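Hypothetical shikimate 5-dehydrogenase-like protein HI0607 (Haemophilus influenzae, PDB 1NPY) oxidises shikimate to 3-dehydroshikimate in vitro with NADP(+) but not NAD(+), though so weakly that shikimate may not be its biological substrate. Local coordinates at residues V87-N92 with Y100-I105; N119-V124 with N173-I178. One frame throughout, in Å; residues are numbered along the deposited sequence.

Contact 1 (V87-N92 with Y100-I105); sequences VNTIVN and YNTDYI
Asn88 and Thr89 both face Tyr100 in a classic beta bulge, at the end of the antiparallel pairing of strands 89-93 and 96-100 in the mixed sheet of the substrate-binding domain, where the chain passes into helix 102-113. Thr89 and Tyr100 form a hydrogen-bonded antiparallel pair: Tyr100 N donates to Thr89 O at 2.9 Å. In return, Tyr100 O takes Asn88 N at 3.1 Å, in its carbonyl plane, and the weaker, more bent bond from Thr89 N. Beyond the bulge, the Asn88 side chain grips the first turn of the helix. With CG between its backbone N and carbonyl carbon (chi1 88°), the amide reaches Thr102 with both ends: OD1 accepts from Thr102 N at 2.8 Å, while ND2 gives a bond lying in the amide plane to Thr102 OG1. Thr89 OG1 also donates to Asn88 OD1, from the opposite face of the amide to Thr102 N; with OD1 and ND2 both engaged by Thr102, the amide's rotation is fixed. Helix 235-251 backs this corner, its Gln246 bonding Thr89 OG1 and the carbonyl of Gln242 bonding Thr102 OG1. Asn101 is the N-cap, OD1 receiving Tyr104 N at 3.1 Å while ND2 is held by Ser86 O. On the sheet face carrying Thr89, Val91 CG2 packs 3.8 Å from Tyr100 CE2. Asp103, the inferred substrate-binding residue, lies near the inferred catalytic Lys67, and one water ties it to the bulge, accepting from Asn88 ND2 at 2.8 Å and donating to Asp103 OD2 at 2.9 Å.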
loop_
_atom_site.group_PDB
_atom_site.type_symbol
_atom_site.label_atom_id
_atom_site.label_comp_id
_atom_site.label_asym_id
_atom_site.label_seq_id
_atom_site.Cartn_x
_atom_site.Cartn_y
_atom_site.Cartn_z
ATOM N N VAL A 87 -1.897 6.210 9.108
ATOM C CA VAL A 87 -2.559 7.036 8.106
ATOM C C VAL A 87 -1.646 7.262 6.911
ATOM O O VAL A 87 -0.473 7.623 7.094
ATOM C CB VAL A 87 -2.917 8.407 8.711
ATOM C CG1 VAL A 87 -3.436 9.387 7.669
ATOM C CG2 VAL A 87 -3.996 8.218 9.771
ATOM N N ASN A 88 -2.158 7.085 5.698
ATOM C CA ASN A 88 -1.398 7.447 4.502
ATOM C C ASN A 88 -2.130 8.460 3.620
ATOM O O ASN A 88 -1.651 8.874 2.571
ATOM C CB ASN A 88 -0.956 6.214 3.720
ATOM C CG ASN A 88 -2.001 5.765 2.714
ATOM O OD1 ASN A 88 -3.188 5.961 2.984
ATOM N ND2 ASN A 88 -1.582 5.198 1.569
ATOM N N THR A 89 -3.293 8.914 4.066
ATOM C CA THR A 89 -4.138 9.810 3.271
ATOM C C THR A 89 -4.947 10.742 4.158
ATOM O O THR A 89 -5.597 10.257 5.076
ATOM C CB THR A 89 -5.182 9.018 2.476
ATOM O OG1 THR A 89 -4.492 8.053 1.675
ATOM C CG2 THR A 89 -5.888 9.920 1.503
ATOM N N ILE A 90 -4.895 12.050 3.894
ATOM C CA ILE A 90 -5.742 13.019 4.580
ATOM C C ILE A 90 -6.578 13.755 3.547
ATOM O O ILE A 90 -6.049 14.212 2.534
ATOM C CB ILE A 90 -4.854 14.027 5.353
ATOM C CG1 ILE A 90 -3.935 13.312 6.342
ATOM C CG2 ILE A 90 -5.710 15.062 6.045
ATOM C CD1 ILE A 90 -2.751 14.130 6.745
ATOM N N VAL A 91 -7.874 13.897 3.816
ATOM C CA VAL A 91 -8.777 14.665 2.987
ATOM C C VAL A 91 -9.336 15.786 3.856
ATOM O O VAL A 91 -9.884 15.557 4.940
ATOM C CB VAL A 91 -9.951 13.841 2.445
ATOM C CG1 VAL A 91 -10.796 14.676 1.478
ATOM C CG2 VAL A 91 -9.464 12.564 1.785
ATOM N N ASN A 92 -9.147 17.006 3.366
ATOM C CA ASN A 92 -9.659 18.202 4.013
ATOM C C ASN A 92 -11.040 18.598 3.524
ATOM O O ASN A 92 -11.201 19.065 2.404
ATOM C CB ASN A 92 -8.665 19.330 3.776
ATOM C CG ASN A 92 -9.060 20.627 4.457
ATOM O OD1 ASN A 92 -10.045 20.690 5.212
ATOM N ND2 ASN A 92 -8.202 21.637 4.287
ATOM N N TYR A 100 -7.448 8.275 6.212
ATOM C CA TYR A 100 -7.658 6.952 5.627
ATOM C C TYR A 100 -6.322 6.235 5.433
ATOM O O TYR A 100 -5.247 6.814 5.555
ATOM C CB TYR A 100 -8.295 7.076 4.233
ATOM C CG TYR A 100 -9.601 7.835 4.220
ATOM C CD1 TYR A 100 -10.827 7.178 4.280
ATOM C CD2 TYR A 100 -9.606 9.224 4.177
ATOM C CE1 TYR A 100 -12.013 7.915 4.295
ATOM C CE2 TYR A 100 -10.788 9.960 4.160
ATOM C CZ TYR A 100 -11.985 9.296 4.210
ATOM O OH TYR A 100 -13.158 10.030 4.233
ATOM N N ASN A 101 -6.411 4.934 5.194
ATOM C CA ASN A 101 -5.236 4.193 4.766
ATOM C C ASN A 101 -5.556 3.434 3.486
ATOM O O ASN A 101 -6.132 2.357 3.528
ATOM C CB ASN A 101 -4.647 3.310 5.852
ATOM C CG ASN A 101 -3.275 2.818 5.455
ATOM O OD1 ASN A 101 -3.157 2.204 4.410
ATOM N ND2 ASN A 101 -2.244 3.180 6.213
ATOM N N THR A 102 -5.119 3.989 2.360
ATOM C CA THR A 102 -5.394 3.385 1.063
ATOM C C THR A 102 -4.496 2.204 0.717
ATOM O O THR A 102 -4.820 1.458 -0.202
ATOM C CB THR A 102 -5.392 4.377 -0.096
ATOM O OG1 THR A 102 -4.122 5.023 -0.201
ATOM C CG2 THR A 102 -6.440 5.446 0.056
ATOM N N ASP A 103 -3.406 1.984 1.442
ATOM C CA ASP A 103 -2.720 0.711 1.302
ATOM C C ASP A 103 -3.609 -0.446 1.773
ATOM O O ASP A 103 -3.744 -1.449 1.072
ATOM C CB ASP A 103 -1.431 0.716 2.100
ATOM C CG ASP A 103 -0.343 1.526 1.437
ATOM O OD1 ASP A 103 -0.251 1.608 0.185
ATOM O OD2 ASP A 103 0.526 2.041 2.166
ATOM N N TYR A 104 -4.214 -0.296 2.950
ATOM C CA TYR A 104 -5.185 -1.253 3.450
ATOM C C TYR A 104 -6.347 -1.425 2.463
ATOM O O TYR A 104 -6.716 -2.548 2.110
ATOM C CB TYR A 104 -5.658 -0.812 4.846
ATOM C CG TYR A 104 -6.837 -1.602 5.357
ATOM C CD1 TYR A 104 -6.651 -2.810 6.028
ATOM C CD2 TYR A 104 -8.147 -1.181 5.105
ATOM C CE1 TYR A 104 -7.739 -3.573 6.425
ATOM C CE2 TYR A 104 -9.227 -1.930 5.529
ATOM C CZ TYR A 104 -9.018 -3.115 6.198
ATOM O OH TYR A 104 -10.121 -3.854 6.589
ATOM N N ILE A 105 -6.931 -0.318 2.010
ATOM C CA ILE A 105 -8.044 -0.384 1.063
ATOM C C ILE A 105 -7.618 -1.137 -0.194
ATOM O O ILE A 105 -8.369 -1.977 -0.692
ATOM C CB ILE A 105 -8.620 1.009 0.762
ATOM C CG1 ILE A 105 -9.168 1.658 2.035
ATOM C CG2 ILE A 105 -9.757 0.970 -0.253
ATOM C CD1 ILE A 105 -9.482 3.118 1.880
HETATM O O HOH W 1 1.181 4.724 1.136
#

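Contact 2 (N119-V124 with N173-I178); sequences NAKVIV and NQQADI
Lys121 O receives two backbone donors, Asp177 N at 2.8 Å and Ile178 N at 3.0 Å, the second arriving nearly head-on to the carbonyl. Two residues on, Ile123 N donates to Ile178 O at 2.9 Å, so Val122, between these bonds, pairs with Ile178 in parallel register. The Asp177 carboxylate grips the same edge just upstream: with CG beside its own backbone N (chi1 -55°), OD2 takes Lys121 N on its anti lone pair in a nearly straight bond of 3.0 Å. Apolar groups close the two faces. Ile178 CD1 lies 4.0 Å from Ala120 CB and also near Val122 CG2, on the side where Phe143 covers both Val122 and Ile178. Ile123 CG1 meets Ala176 CB at 3.6 Å, and Phe202 of helix 200-205 touches both residues. At the partly exposed margin the Lys121 chain, bent at chi3, crosses Gln175 at about a right angle. Farther out, Ser207 OG bonds Asp177 O, and strand 146-149 flanks Val122 on its other edge. The contact joins two neighbouring central strands, 122-125 and 178-181, of a six-stranded parallel sheet ordered 3-2-1-4-5-6, the Rossmann fold of the NADP(+)-binding domain.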
loop_
_atom_site.group_PDB
_atom_site.type_symbol
_atom_site.label_atom_id
_atom_site.label_comp_id
_atom_site.label_asym_id
_atom_site.label_seq_id
_atom_site.Cartn_x
_atom_site.Cartn_y
_atom_site.Cartn_z
ATOM N N ASN A 119 -11.051 -19.533 2.543
ATOM C CA ASN A 119 -10.761 -20.807 3.188
ATOM C C ASN A 119 -9.339 -21.289 2.943
ATOM O O ASN A 119 -8.890 -22.291 3.503
ATOM C CB ASN A 119 -11.749 -21.859 2.688
ATOM C CG ASN A 119 -13.160 -21.548 3.135
ATOM O OD1 ASN A 119 -13.371 -21.227 4.303
ATOM N ND2 ASN A 119 -14.117 -21.602 2.212
ATOM N N ALA A 120 -8.613 -20.593 2.078
ATOM C CA ALA A 120 -7.244 -20.972 1.745
ATOM C C ALA A 120 -6.275 -20.601 2.862
ATOM O O ALA A 120 -6.478 -19.617 3.571
ATOM C CB ALA A 120 -6.839 -20.284 0.458
ATOM N N LYS A 121 -5.184 -21.356 2.952
ATOM C CA LYS A 121 -4.112 -21.125 3.908
ATOM C C LYS A 121 -3.151 -20.071 3.355
ATOM O O LYS A 121 -2.718 -20.164 2.196
ATOM C CB LYS A 121 -3.360 -22.419 4.189
ATOM C CG LYS A 121 -4.122 -23.427 5.053
ATOM C CD LYS A 121 -3.513 -24.820 4.979
ATOM C CE LYS A 121 -2.089 -24.824 5.492
ATOM N NZ LYS A 121 -1.512 -26.183 5.720
ATOM N N VAL A 122 -2.929 -19.030 4.153
ATOM C CA VAL A 122 -2.056 -17.911 3.781
ATOM C C VAL A 122 -0.785 -17.920 4.637
ATOM O O VAL A 122 -0.851 -18.155 5.833
ATOM C CB VAL A 122 -2.767 -16.565 4.020
ATOM C CG1 VAL A 122 -1.903 -15.393 3.549
ATOM C CG2 VAL A 122 -4.100 -16.574 3.275
ATOM N N ILE A 123 0.375 -17.654 4.034
ATOM C CA ILE A 123 1.581 -17.306 4.777
ATOM C C ILE A 123 2.097 -15.959 4.316
ATOM O O ILE A 123 2.277 -15.742 3.118
ATOM C CB ILE A 123 2.683 -18.388 4.647
ATOM C CG1 ILE A 123 2.211 -19.704 5.263
ATOM C CG2 ILE A 123 3.989 -17.899 5.283
ATOM C CD1 ILE A 123 3.315 -20.774 5.177
ATOM N N VAL A 124 2.259 -15.039 5.264
ATOM C CA VAL A 124 2.877 -13.741 5.045
ATOM C C VAL A 124 4.334 -13.782 5.519
ATOM O O VAL A 124 4.600 -14.092 6.682
ATOM C CB VAL A 124 2.122 -12.623 5.797
ATOM C CG1 VAL A 124 2.832 -11.303 5.633
ATOM C CG2 VAL A 124 0.672 -12.487 5.317
ATOM N N ASN A 173 7.612 -28.129 7.418
ATOM C CA ASN A 173 6.337 -28.844 7.589
ATOM C C ASN A 173 5.106 -28.072 7.126
ATOM O O ASN A 173 3.986 -28.580 7.208
ATOM C CB ASN A 173 6.051 -29.266 9.039
ATOM C CG ASN A 173 7.008 -30.313 9.567
ATOM O OD1 ASN A 173 6.991 -30.605 10.764
ATOM N ND2 ASN A 173 7.828 -30.892 8.695
ATOM N N GLN A 174 5.315 -26.842 6.669
ATOM C CA GLN A 174 4.205 -25.937 6.419
ATOM C C GLN A 174 3.815 -26.097 4.961
ATOM O O GLN A 174 4.674 -26.297 4.099
ATOM C CB GLN A 174 4.616 -24.486 6.684
ATOM C CG GLN A 174 5.098 -24.206 8.100
ATOM C CD GLN A 174 4.005 -24.372 9.131
ATOM O OE1 GLN A 174 2.825 -24.199 8.825
ATOM N NE2 GLN A 174 4.392 -24.702 10.355
ATOM N N GLN A 175 2.511 -26.040 4.722
ATOM C CA GLN A 175 1.964 -25.881 3.379
ATOM C C GLN A 175 1.091 -24.629 3.406
ATOM O O GLN A 175 0.636 -24.203 4.463
ATOM C CB GLN A 175 1.173 -27.122 2.947
ATOM C CG GLN A 175 -0.325 -27.125 3.236
ATOM C CD GLN A 175 -1.155 -27.021 1.968
ATOM O OE1 GLN A 175 -1.203 -27.973 1.183
ATOM N NE2 GLN A 175 -1.781 -25.867 1.742
ATOM N N ALA A 176 0.885 -24.038 2.235
ATOM C CA ALA A 176 0.061 -22.844 2.105
ATOM C C ALA A 176 -0.365 -22.639 0.649
ATOM O O ALA A 176 0.339 -23.027 -0.282
ATOM C CB ALA A 176 0.814 -21.640 2.622
ATOM N N ASP A 177 -1.546 -22.059 0.460
ATOM C CA ASP A 177 -2.096 -21.792 -0.860
ATOM C C ASP A 177 -1.748 -20.425 -1.417
ATOM O O ASP A 177 -1.656 -20.238 -2.627
ATOM C CB ASP A 177 -3.612 -21.906 -0.757
ATOM C CG ASP A 177 -4.013 -23.240 -0.202
ATOM O OD1 ASP A 177 -3.610 -24.231 -0.843
ATOM O OD2 ASP A 177 -4.664 -23.386 0.851
ATOM N N ILE A 178 -1.614 -19.454 -0.520
ATOM C CA ILE A 178 -1.363 -18.063 -0.847
ATOM C C ILE A 178 -0.091 -17.637 -0.118
ATOM O O ILE A 178 -0.033 -17.618 1.115
ATOM C CB ILE A 178 -2.555 -17.162 -0.467
ATOM C CG1 ILE A 178 -3.820 -17.586 -1.226
ATOM C CG2 ILE A 178 -2.276 -15.714 -0.771
ATOM C CD1 ILE A 178 -5.118 -16.913 -0.735
#

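The two contacts follow in series along the chain and lie on opposite sides of its centre, their centres 29 Å apart and nearest atoms about 12 Å apart, without touching. Contact 1 belongs to the mixed sheet and contact 2 to the parallel nucleotide-binding sheet; helix 102-113, begun in contact 1, leads on to strand 122-125 of contact 2. That strand in turn runs into the glycine-rich turn at Gly126 to Met130, assigned to NADP(+) by similarity. Met130 comes within about 4 Å of Asp103 between side chains, consistent with substrate and cofactor meeting between the domains. Contact 2 itself lies toward the end of that sheet away from the glycine-rich turn.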